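Long-range contacts in discoidin-2 (Dictyostelium discoideum, PDB 2VM9), which is a trimeric galactose-binding lectin that may be needed for spore formation and may take part in building the spore coat: residues Asn32-Phe37 with Leu147-Tyr152; Gln61-Gly66 with Arg132-Pro138; Phe73-Gln79 with Ser119-Phe125. All blocks are in the same frame, centred on the assembly; numbering follows the deposited sequence.

Contact 1: Asn32-Phe37 with Leu147-Tyr152; sequences NSILNF and LRWELY
S33 and W149 meet along the rim of the indole where a long loop of the discoidin (F5/8 type C) beta-sandwich docks on strand 147-152. The backbones share a single bridge, I34 with W149: W149 N gives a 2.8 Å bond to S33 O, and L35 N reaches W149 O at 2.9 Å. These two bonds differ in direction, since W149 N sits almost in line with the C=O of S33 (174°), whereas L35 N lies well above the carbonyl plane of W149.

The W149 side chain folds back toward the loop because CG stands between its own backbone N and carbonyl carbon (chi1 66°). That turn sets the pyrrole edge against S33, with S33 O in the ring plane near CD1; NE1 makes a weak 3.2 Å bond to S33 OG, whose stronger partner is V30 O.

R148 runs the other way, its CB, CG and CD passing beside I34 O. The chain bends at chi3 (-73°) and takes NH1 to F37 O, tilted from both the carbonyl and the guanidinium plane. G80 O holds NE, and NH2 bonds R117 O and N118 OD1, so several loops converge on one guanidinium. The type II turn I34-F37, closed by F37 N to I34 O, brings F37 O to this arginine. The turn lies near the calcium site formed by N39, S40 and D47, with the F37 side chain about 7 Å from the ion.

L35 extends across E150 at nearly a right angle, CB to CB 3.9 Å. I34 lies alongside E150, whose carboxylate is taken by backbone N-H groups of L11, A12 and L151. Farther along the strand, L35 CD2 touches Y152 OH at 3.7 Å.

Contact 2: Gln61-Gly66 with Arg132-Pro138; sequences QFIVAG and RSIAIHP
Strands 63-66 and 133-138 run antiparallel, 162° between their directions and 4.6 Å between axes, as neighbours in the five-stranded sheet of the discoidin beta-sandwich. I63 with I136 and A65 with I134 are hydrogen-bonded pairs, each joined by two N-H to O bonds; V64 with A135 and G66 with S133 are the non-hydrogen-bonded pairs between and beyond them. The straightest bond is A65 N to I134 O (2.8 Å, 177° at the hydrogen). At the S133 end, R132 and S133 both face T96, forming a classic beta bulge.

The side chains divide by sheet face. I63, A65, I134 and I136 look into the sandwich, toward W149 and L151 of the opposing sheet. Within the contact, I136 CG2 approaches I63 CB at 4.0 Å, and I134 CG2 is similarly close to A65 CB. V64, A135 and S133 take the other face, where V64 CG2 meets A135 CB at 4.1 Å; V64 and S133 also pack against the third subunit, and S133 OG bonds N13 O there. G66 CA passes S133 OG at 3.5 Å.

Just past the I63-I136 pair, the F62 and H137 side chains run alongside each other in the same direction. The backbone puts F62 CB over the centre of the imidazole face, 3.7 Å from the centroid of the H137 ring, a CH-pi contact, while the two rings are inclined obliquely at 41°. One water links Q61 N to P138 O. Another lies in the plane of the H137 ring at its edge, 2.8 Å from ND1, and donates to Q61 O.

Contact 3: Phe73-Gln79 with Ser119-Phe125; sequences FVAISTQ and SIVTINF
Strands 73-79 and 121-125 are antiparallel, 167° between directions and 4.4 Å between axes, with two-way backbone bonds at I76-I123 and T78-V121. F125 N adds a bond to V74 O, approaching from above the carbonyl plane; next to it, V74 and A75 both face Y152 in a classic beta bulge.

F125 brings its ring back over the neighbouring strand. Its CG is placed anti to the carbonyl carbon (chi1 -51°), and the ring passes the backbone of residues 73-76: F73 O lies at its edge, 3.4 Å from CD2, while CZ touches I76 CG2 at 3.5 Å. The same methyl of I76 also meets I123 CB at 3.8 Å, the two isoleucines lying side by side. Y91 packs on I76 and I123, and Y105 meets the F125 ring edge-to-face.

The opposite face, with A75, S77, T122 and N124, is more polar. S77 OG and T122 OG1 share a 2.6 Å hydrogen bond across a non-hydrogen-bonded pair, either one a possible donor. I120 CG2 packs against S77 CB at 3.7 Å, and I120 CG1 against Q79 NE2 at 3.8 Å; the amide itself is held by N118 O and the N-H of N36.

A water donates to both T78 OG1 and V121 O; the T78 hydroxyl also bonds N114 OD1. The chemistry implies a two-sided pairing, mainly apolar on the face of I76 and I123, although T78 brings a hydroxyl there, and hydroxyl-linked at S77-T122 on the other.

All three contacts belong to the N-terminal beta-sandwich. Contacts 1 and 3 share one sheet, where strands 146-153 and 70-79 are neighbours; contact 2 lies in the other. The sheets meet through W149 and L151 of contact 1 against I63, A65, I134 and I136 of contact 2, while F73, I76 and T78 of contact 3 pack on the same two isoleucines of strand 133-138. Contact 2 is largely buried and regularly paired, and contact 1, also mostly buried, joins a loop to a strand by one bridge and an arginine. Contact 3 is partly exposed, with a hydroxyl pair on one face, and touches no other subunit, unlike the other two.

Contact 1: Asn32-Phe37 with Leu147-Tyr152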
loop_
_atom_site.group_PDB
_atom_site.type_symbol
_atom_site.label_atom_id
_atom_site.label_comp_id
_atom_site.label_asym_id
_atom_site.label_seq_id
_atom_site.Cartn_x
_atom_site.Cartn_y
_atom_site.Cartn_z
ATOM N N ASN A 32 -16.557 13.190 -14.926
ATOM C CA ASN A 32 -17.963 13.592 -14.723
ATOM C C ASN A 32 -18.864 12.393 -14.399
ATOM O O ASN A 32 -20.093 12.481 -14.537
ATOM C CB ASN A 32 -18.505 14.298 -15.969
ATOM C CG ASN A 32 -17.879 15.676 -16.184
ATOM O OD1 ASN A 32 -17.092 16.146 -15.355
ATOM N ND2 ASN A 32 -18.196 16.310 -17.309
ATOM N N SER A 33 -18.255 11.293 -13.965
ATOM C CA SER A 33 -18.996 10.032 -13.878
ATOM C C SER A 33 -19.438 9.626 -12.476
ATOM O O SER A 33 -20.068 8.586 -12.327
ATOM C CB SER A 33 -18.226 8.872 -14.548
ATOM O OG SER A 33 -17.128 8.426 -13.748
ATOM N N ILE A 34 -19.077 10.381 -11.448
ATOM C CA ILE A 34 -19.481 9.927 -10.110
ATOM C C ILE A 34 -21.008 9.883 -9.954
ATOM O O ILE A 34 -21.739 10.753 -10.470
ATOM C CB ILE A 34 -18.867 10.752 -8.955
ATOM C CG1 ILE A 34 -19.000 9.920 -7.669
ATOM C CG2 ILE A 34 -19.597 12.104 -8.784
ATOM C CD1 ILE A 34 -18.181 10.442 -6.525
ATOM N N LEU A 35 -21.480 8.874 -9.232
ATOM C CA LEU A 35 -22.896 8.758 -8.867
ATOM C C LEU A 35 -23.419 10.103 -8.377
ATOM O O LEU A 35 -22.751 10.767 -7.548
ATOM C CB LEU A 35 -23.051 7.719 -7.753
ATOM C CG LEU A 35 -24.454 7.119 -7.646
ATOM C CD1 LEU A 35 -24.716 6.159 -8.825
ATOM C CD2 LEU A 35 -24.567 6.398 -6.318
ATOM N N ASN A 36 -24.587 10.503 -8.896
ATOM C CA ASN A 36 -25.283 11.752 -8.520
ATOM C C ASN A 36 -24.568 13.055 -8.932
ATOM O O ASN A 36 -24.952 14.168 -8.511
ATOM C CB ASN A 36 -25.611 11.760 -7.017
ATOM C CG ASN A 36 -26.664 10.733 -6.645
ATOM O OD1 ASN A 36 -27.673 10.585 -7.340
ATOM N ND2 ASN A 36 -26.445 10.033 -5.537
ATOM N N PHE A 37 -23.533 12.909 -9.757
ATOM C CA PHE A 37 -22.836 14.067 -10.293
ATOM C C PHE A 37 -23.835 15.018 -10.913
ATOM O O PHE A 37 -24.680 14.612 -11.717
ATOM C CB PHE A 37 -21.785 13.696 -11.355
ATOM C CG PHE A 37 -21.108 14.918 -11.944
ATOM C CD1 PHE A 37 -20.185 15.655 -11.201
ATOM C CD2 PHE A 37 -21.436 15.366 -13.207
ATOM C CE1 PHE A 37 -19.599 16.844 -11.748
ATOM C CE2 PHE A 37 -20.858 16.521 -13.756
ATOM C CZ PHE A 37 -19.928 17.249 -13.036
ATOM N N LEU A 147 -23.096 7.205 -18.448
ATOM C CA LEU A 147 -23.435 6.681 -17.134
ATOM C C LEU A 147 -22.748 7.459 -16.032
ATOM O O LEU A 147 -21.747 8.177 -16.264
ATOM C CB LEU A 147 -23.100 5.185 -17.001
ATOM C CG LEU A 147 -21.591 4.852 -17.010
ATOM C CD1 LEU A 147 -20.972 4.948 -15.618
ATOM C CD2 LEU A 147 -21.331 3.475 -17.592
ATOM N N ARG A 148 -23.308 7.306 -14.836
ATOM C CA ARG A 148 -22.652 7.687 -13.600
ATOM C C ARG A 148 -22.641 6.429 -12.733
ATOM O O ARG A 148 -23.457 5.540 -12.932
ATOM C CB ARG A 148 -23.394 8.822 -12.894
ATOM C CG ARG A 148 -23.298 10.153 -13.650
ATOM C CD ARG A 148 -24.249 11.208 -13.026
ATOM N NE ARG A 148 -25.638 10.871 -13.376
ATOM C CZ ARG A 148 -26.713 11.462 -12.854
ATOM N NH1 ARG A 148 -26.571 12.440 -11.943
ATOM N NH2 ARG A 148 -27.936 11.060 -13.212
ATOM N N TRP A 149 -21.691 6.346 -11.798
ATOM C CA TRP A 149 -21.515 5.116 -11.041
ATOM C C TRP A 149 -20.708 5.340 -9.779
ATOM O O TRP A 149 -20.076 6.398 -9.600
ATOM C CB TRP A 149 -20.856 4.017 -11.897
ATOM C CG TRP A 149 -19.433 4.287 -12.308
ATOM C CD1 TRP A 149 -18.853 5.504 -12.622
ATOM C CD2 TRP A 149 -18.410 3.305 -12.461
ATOM N NE1 TRP A 149 -17.513 5.310 -12.953
ATOM C CE2 TRP A 149 -17.237 3.972 -12.892
ATOM C CE3 TRP A 149 -18.377 1.912 -12.305
ATOM C CZ2 TRP A 149 -16.032 3.287 -13.128
ATOM C CZ3 TRP A 149 -17.202 1.239 -12.550
ATOM C CH2 TRP A 149 -16.039 1.930 -12.971
ATOM N N GLU A 150 -20.756 4.330 -8.917
ATOM C CA GLU A 150 -19.926 4.290 -7.736
ATOM C C GLU A 150 -19.594 2.833 -7.461
ATOM O O GLU A 150 -20.349 1.911 -7.827
ATOM C CB GLU A 150 -20.641 4.938 -6.549
ATOM C CG GLU A 150 -19.834 4.960 -5.220
ATOM C CD GLU A 150 -18.479 5.669 -5.363
ATOM O OE1 GLU A 150 -18.362 6.812 -4.884
ATOM O OE2 GLU A 150 -17.537 5.073 -5.929
ATOM N N LEU A 151 -18.429 2.631 -6.858
ATOM C CA LEU A 151 -17.964 1.304 -6.487
ATOM C C LEU A 151 -17.792 1.327 -5.000
ATOM O O LEU A 151 -17.141 2.243 -4.481
ATOM C CB LEU A 151 -16.600 1.060 -7.145
ATOM C CG LEU A 151 -16.653 0.721 -8.637
ATOM C CD1 LEU A 151 -15.287 0.896 -9.258
ATOM C CD2 LEU A 151 -17.211 -0.731 -8.860
ATOM N N TYR A 152 -18.343 0.310 -4.322
ATOM C CA TYR A 152 -18.333 0.236 -2.849
ATOM C C TYR A 152 -17.412 -0.894 -2.410
ATOM O O TYR A 152 -17.494 -1.998 -2.943
ATOM C CB TYR A 152 -19.737 0.018 -2.284
ATOM C CG TYR A 152 -20.634 1.150 -2.661
ATOM C CD1 TYR A 152 -20.684 2.301 -1.876
ATOM C CD2 TYR A 152 -21.390 1.090 -3.837
ATOM C CE1 TYR A 152 -21.461 3.370 -2.225
ATOM C CE2 TYR A 152 -22.197 2.168 -4.212
ATOM C CZ TYR A 152 -22.242 3.291 -3.385
ATOM O OH TYR A 152 -22.987 4.371 -3.702
#

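Contact 2: Gln61-Gly66 with Arg132-Pro138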
loop_
_atom_site.group_PDB
_atom_site.type_symbol
_atom_site.label_atom_id
_atom_site.label_comp_id
_atom_site.label_asym_id
_atom_site.label_seq_id
_atom_site.Cartn_x
_atom_site.Cartn_y
_atom_site.Cartn_z
ATOM N N GLN A 61 -16.900 -0.527 -25.284
ATOM C CA GLN A 61 -16.529 0.628 -24.449
ATOM C C GLN A 61 -16.452 0.196 -22.987
ATOM O O GLN A 61 -17.006 -0.831 -22.608
ATOM C CB GLN A 61 -17.562 1.756 -24.603
ATOM C CG GLN A 61 -17.727 2.173 -26.075
ATOM C CD GLN A 61 -16.399 2.585 -26.678
ATOM O OE1 GLN A 61 -15.725 3.513 -26.189
ATOM N NE2 GLN A 61 -15.988 1.878 -27.731
ATOM N N PHE A 62 -15.762 0.981 -22.166
ATOM C CA PHE A 62 -15.596 0.610 -20.759
ATOM C C PHE A 62 -15.061 1.777 -19.979
ATOM O O PHE A 62 -14.528 2.716 -20.564
ATOM C CB PHE A 62 -14.590 -0.576 -20.599
ATOM C CG PHE A 62 -13.245 -0.328 -21.276
ATOM C CD1 PHE A 62 -12.283 0.467 -20.657
ATOM C CD2 PHE A 62 -12.958 -0.917 -22.503
ATOM C CE1 PHE A 62 -11.035 0.722 -21.294
ATOM C CE2 PHE A 62 -11.730 -0.696 -23.155
ATOM C CZ PHE A 62 -10.767 0.154 -22.549
ATOM N N ILE A 63 -15.164 1.677 -18.655
ATOM C CA ILE A 63 -14.278 2.441 -17.771
ATOM C C ILE A 63 -13.578 1.421 -16.889
ATOM O O ILE A 63 -14.230 0.539 -16.312
ATOM C CB ILE A 63 -15.016 3.452 -16.864
ATOM C CG1 ILE A 63 -15.936 4.384 -17.665
ATOM C CG2 ILE A 63 -13.985 4.271 -16.020
ATOM C CD1 ILE A 63 -16.787 5.264 -16.764
ATOM N N VAL A 64 -12.261 1.548 -16.796
ATOM C CA VAL A 64 -11.452 0.779 -15.857
ATOM C C VAL A 64 -11.219 1.650 -14.635
ATOM O O VAL A 64 -10.901 2.835 -14.778
ATOM C CB VAL A 64 -10.062 0.426 -16.437
ATOM C CG1 VAL A 64 -9.278 -0.426 -15.428
ATOM C CG2 VAL A 64 -10.202 -0.278 -17.769
ATOM N N ALA A 65 -11.405 1.060 -13.455
ATOM C CA ALA A 65 -11.109 1.708 -12.172
ATOM C C ALA A 65 -10.022 0.903 -11.488
ATOM O O ALA A 65 -10.145 -0.327 -11.370
ATOM C CB ALA A 65 -12.347 1.754 -11.331
ATOM N N GLY A 66 -8.948 1.564 -11.058
ATOM C CA GLY A 66 -7.847 0.803 -10.503
ATOM C C GLY A 66 -7.079 1.510 -9.409
ATOM O O GLY A 66 -7.127 2.751 -9.282
ATOM N N ARG A 132 -7.727 -5.613 -7.815
ATOM C CA ARG A 132 -6.989 -4.350 -7.881
ATOM C C ARG A 132 -7.640 -3.427 -8.892
ATOM O O ARG A 132 -7.750 -2.250 -8.627
ATOM C CB ARG A 132 -5.515 -4.563 -8.220
ATOM C CG ARG A 132 -4.727 -5.110 -7.032
ATOM C CD ARG A 132 -3.230 -5.197 -7.371
ATOM N NE ARG A 132 -2.473 -5.448 -6.144
ATOM C CZ ARG A 132 -2.245 -6.648 -5.616
ATOM N NH1 ARG A 132 -2.680 -7.746 -6.216
ATOM N NH2 ARG A 132 -1.541 -6.750 -4.490
ATOM N N SER A 133 -8.100 -3.979 -10.018
ATOM C CA SER A 133 -8.793 -3.166 -11.030
ATOM C C SER A 133 -10.081 -3.832 -11.466
ATOM O O SER A 133 -10.193 -5.065 -11.459
ATOM C CB SER A 133 -7.885 -2.886 -12.222
ATOM O OG SER A 133 -6.685 -2.257 -11.771
ATOM N N ILE A 134 -11.061 -3.015 -11.818
ATOM C CA ILE A 134 -12.363 -3.536 -12.214
ATOM C C ILE A 134 -12.836 -2.669 -13.376
ATOM O O ILE A 134 -12.489 -1.484 -13.426
ATOM C CB ILE A 134 -13.341 -3.520 -10.999
ATOM C CG1 ILE A 134 -14.677 -4.176 -11.350
ATOM C CG2 ILE A 134 -13.549 -2.099 -10.472
ATOM C CD1 ILE A 134 -15.509 -4.520 -10.103
ATOM N N ALA A 135 -13.577 -3.240 -14.323
ATOM C CA ALA A 135 -14.003 -2.454 -15.494
ATOM C C ALA A 135 -15.474 -2.724 -15.728
ATOM O O ALA A 135 -15.898 -3.899 -15.723
ATOM C CB ALA A 135 -13.208 -2.863 -16.752
ATOM N N ILE A 136 -16.229 -1.645 -15.951
ATOM C CA ILE A 136 -17.607 -1.742 -16.406
ATOM C C ILE A 136 -17.604 -1.711 -17.929
ATOM O O ILE A 136 -16.938 -0.859 -18.545
ATOM C CB ILE A 136 -18.494 -0.637 -15.764
ATOM C CG1 ILE A 136 -19.958 -0.800 -16.197
ATOM C CG2 ILE A 136 -17.941 0.795 -16.060
ATOM C CD1 ILE A 136 -20.942 -0.001 -15.344
ATOM N N HIS A 137 -18.308 -2.680 -18.524
ATOM C CA HIS A 137 -18.332 -2.890 -19.980
ATOM C C HIS A 137 -19.786 -2.805 -20.454
ATOM O O HIS A 137 -20.486 -3.821 -20.496
ATOM C CB HIS A 137 -17.735 -4.272 -20.296
ATOM C CG HIS A 137 -16.235 -4.276 -20.351
ATOM N ND1 HIS A 137 -15.538 -4.191 -21.542
ATOM C CD2 HIS A 137 -15.300 -4.352 -19.371
ATOM C CE1 HIS A 137 -14.234 -4.226 -21.293
ATOM N NE2 HIS A 137 -14.063 -4.318 -19.984
ATOM N N PRO A 138 -20.274 -1.576 -20.727
ATOM C CA PRO A 138 -21.646 -1.399 -21.215
ATOM C C PRO A 138 -21.918 -2.299 -22.413
ATOM O O PRO A 138 -21.060 -2.438 -23.309
ATOM C CB PRO A 138 -21.670 0.067 -21.649
ATOM C CG PRO A 138 -20.726 0.728 -20.607
ATOM C CD PRO A 138 -19.573 -0.280 -20.588
HETATM O O HOH W 1 -19.711 -0.700 -24.815
HETATM O O HOH W 2 -17.356 -3.380 -23.481
#

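Contact 3: Phe73-Gln79 with Ser119-Phe125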
loop_
_atom_site.group_PDB
_atom_site.type_symbol
_atom_site.label_atom_id
_atom_site.label_comp_id
_atom_site.label_asym_id
_atom_site.label_seq_id
_atom_site.Cartn_x
_atom_site.Cartn_y
_atom_site.Cartn_z
ATOM N N PHE A 73 -14.652 -5.491 -3.277
ATOM C CA PHE A 73 -15.804 -4.742 -3.745
ATOM C C PHE A 73 -17.085 -5.441 -3.347
ATOM O O PHE A 73 -17.274 -6.615 -3.688
ATOM C CB PHE A 73 -15.763 -4.590 -5.263
ATOM C CG PHE A 73 -14.679 -3.651 -5.747
ATOM C CD1 PHE A 73 -14.780 -2.282 -5.520
ATOM C CD2 PHE A 73 -13.581 -4.142 -6.448
ATOM C CE1 PHE A 73 -13.757 -1.394 -6.002
ATOM C CE2 PHE A 73 -12.565 -3.293 -6.944
ATOM C CZ PHE A 73 -12.656 -1.904 -6.703
ATOM N N VAL A 74 -17.949 -4.718 -2.641
ATOM C CA VAL A 74 -19.218 -5.279 -2.149
ATOM C C VAL A 74 -20.432 -4.879 -2.992
ATOM O O VAL A 74 -21.473 -5.545 -2.952
ATOM C CB VAL A 74 -19.474 -4.925 -0.638
ATOM C CG1 VAL A 74 -18.366 -5.490 0.221
ATOM C CG2 VAL A 74 -19.636 -3.393 -0.418
ATOM N N ALA A 75 -20.321 -3.776 -3.740
ATOM C CA ALA A 75 -21.432 -3.394 -4.614
ATOM C C ALA A 75 -20.969 -2.433 -5.678
ATOM O O ALA A 75 -19.887 -1.814 -5.558
ATOM C CB ALA A 75 -22.582 -2.747 -3.802
ATOM N N ILE A 76 -21.783 -2.351 -6.730
ATOM C CA ILE A 76 -21.638 -1.291 -7.733
ATOM C C ILE A 76 -23.009 -0.645 -7.901
ATOM O O ILE A 76 -24.041 -1.338 -7.852
ATOM C CB ILE A 76 -21.144 -1.868 -9.083
ATOM C CG1 ILE A 76 -20.951 -0.753 -10.127
ATOM C CG2 ILE A 76 -22.116 -2.970 -9.617
ATOM C CD1 ILE A 76 -20.315 -1.272 -11.396
ATOM N N SER A 77 -23.031 0.671 -8.116
ATOM C CA SER A 77 -24.261 1.364 -8.430
ATOM C C SER A 77 -24.054 2.095 -9.749
ATOM O O SER A 77 -23.004 2.696 -9.940
ATOM C CB SER A 77 -24.589 2.396 -7.372
ATOM O OG SER A 77 -25.002 1.720 -6.192
ATOM N N THR A 78 -25.040 2.034 -10.632
ATOM C CA THR A 78 -25.005 2.814 -11.882
ATOM C C THR A 78 -26.262 3.666 -12.017
ATOM O O THR A 78 -27.313 3.382 -11.436
ATOM C CB THR A 78 -24.829 1.930 -13.158
ATOM O OG1 THR A 78 -26.015 1.155 -13.379
ATOM C CG2 THR A 78 -23.601 0.988 -13.008
ATOM N N GLN A 79 -26.133 4.696 -12.840
ATOM C CA GLN A 79 -27.153 5.677 -13.039
ATOM C C GLN A 79 -26.970 6.151 -14.477
ATOM O O GLN A 79 -25.883 6.046 -15.069
ATOM C CB GLN A 79 -26.876 6.777 -12.020
ATOM C CG GLN A 79 -27.869 7.834 -11.840
ATOM C CD GLN A 79 -27.404 8.762 -10.718
ATOM O OE1 GLN A 79 -26.200 9.028 -10.586
ATOM N NE2 GLN A 79 -28.339 9.258 -9.917
ATOM N N SER A 119 -32.385 7.230 -11.686
ATOM C CA SER A 119 -32.631 6.197 -10.685
ATOM C C SER A 119 -31.401 5.307 -10.597
ATOM O O SER A 119 -30.781 4.963 -11.600
ATOM C CB SER A 119 -33.858 5.343 -11.012
ATOM O OG SER A 119 -35.016 6.162 -11.144
ATOM N N ILE A 120 -31.030 4.989 -9.371
ATOM C CA ILE A 120 -29.825 4.211 -9.122
ATOM C C ILE A 120 -30.140 2.725 -9.162
ATOM O O ILE A 120 -31.127 2.261 -8.566
ATOM C CB ILE A 120 -29.206 4.630 -7.780
ATOM C CG1 ILE A 120 -28.777 6.110 -7.887
ATOM C CG2 ILE A 120 -28.025 3.659 -7.399
ATOM C CD1 ILE A 120 -28.394 6.759 -6.547
ATOM N N VAL A 121 -29.304 1.968 -9.856
ATOM C CA VAL A 121 -29.415 0.501 -9.852
ATOM C C VAL A 121 -28.159 -0.069 -9.224
ATOM O O VAL A 121 -27.059 0.216 -9.669
ATOM C CB VAL A 121 -29.632 -0.079 -11.278
ATOM C CG1 VAL A 121 -29.589 -1.664 -11.251
ATOM C CG2 VAL A 121 -30.948 0.469 -11.855
ATOM N N THR A 122 -28.342 -0.865 -8.171
ATOM C CA THR A 122 -27.212 -1.376 -7.380
ATOM C C THR A 122 -27.213 -2.887 -7.414
ATOM O O THR A 122 -28.278 -3.537 -7.253
ATOM C CB THR A 122 -27.299 -0.885 -5.915
ATOM O OG1 THR A 122 -27.350 0.549 -5.901
ATOM C CG2 THR A 122 -26.090 -1.397 -5.090
ATOM N N ILE A 123 -26.035 -3.432 -7.670
ATOM C CA ILE A 123 -25.763 -4.846 -7.664
ATOM C C ILE A 123 -24.818 -5.117 -6.507
ATOM O O ILE A 123 -23.798 -4.437 -6.353
ATOM C CB ILE A 123 -25.080 -5.254 -8.969
ATOM C CG1 ILE A 123 -25.912 -4.751 -10.165
ATOM C CG2 ILE A 123 -24.762 -6.757 -9.014
ATOM C CD1 ILE A 123 -27.329 -5.198 -10.159
ATOM N N ASN A 124 -25.170 -6.116 -5.700
ATOM C CA ASN A 124 -24.365 -6.494 -4.562
ATOM C C ASN A 124 -23.583 -7.740 -4.878
ATOM O O ASN A 124 -24.116 -8.671 -5.500
ATOM C CB ASN A 124 -25.283 -6.765 -3.371
ATOM C CG ASN A 124 -26.021 -5.560 -2.967
ATOM O OD1 ASN A 124 -25.496 -4.714 -2.237
ATOM N ND2 ASN A 124 -27.245 -5.427 -3.462
ATOM N N PHE A 125 -22.324 -7.764 -4.463
ATOM C CA PHE A 125 -21.461 -8.913 -4.735
ATOM C C PHE A 125 -21.340 -9.753 -3.479
ATOM O O PHE A 125 -20.795 -9.299 -2.466
ATOM C CB PHE A 125 -20.071 -8.473 -5.210
ATOM C CG PHE A 125 -20.100 -7.483 -6.331
ATOM C CD1 PHE A 125 -20.751 -7.789 -7.527
ATOM C CD2 PHE A 125 -19.466 -6.240 -6.195
ATOM C CE1 PHE A 125 -20.779 -6.859 -8.576
ATOM C CE2 PHE A 125 -19.482 -5.305 -7.241
ATOM C CZ PHE A 125 -20.138 -5.615 -8.429
HETATM O O HOH W 3 -23.099 -5.484 -0.754
HETATM O O HOH W 4 -22.162 -7.039 -0.800
HETATM O O HOH W 5 -26.093 -1.193 -11.912
#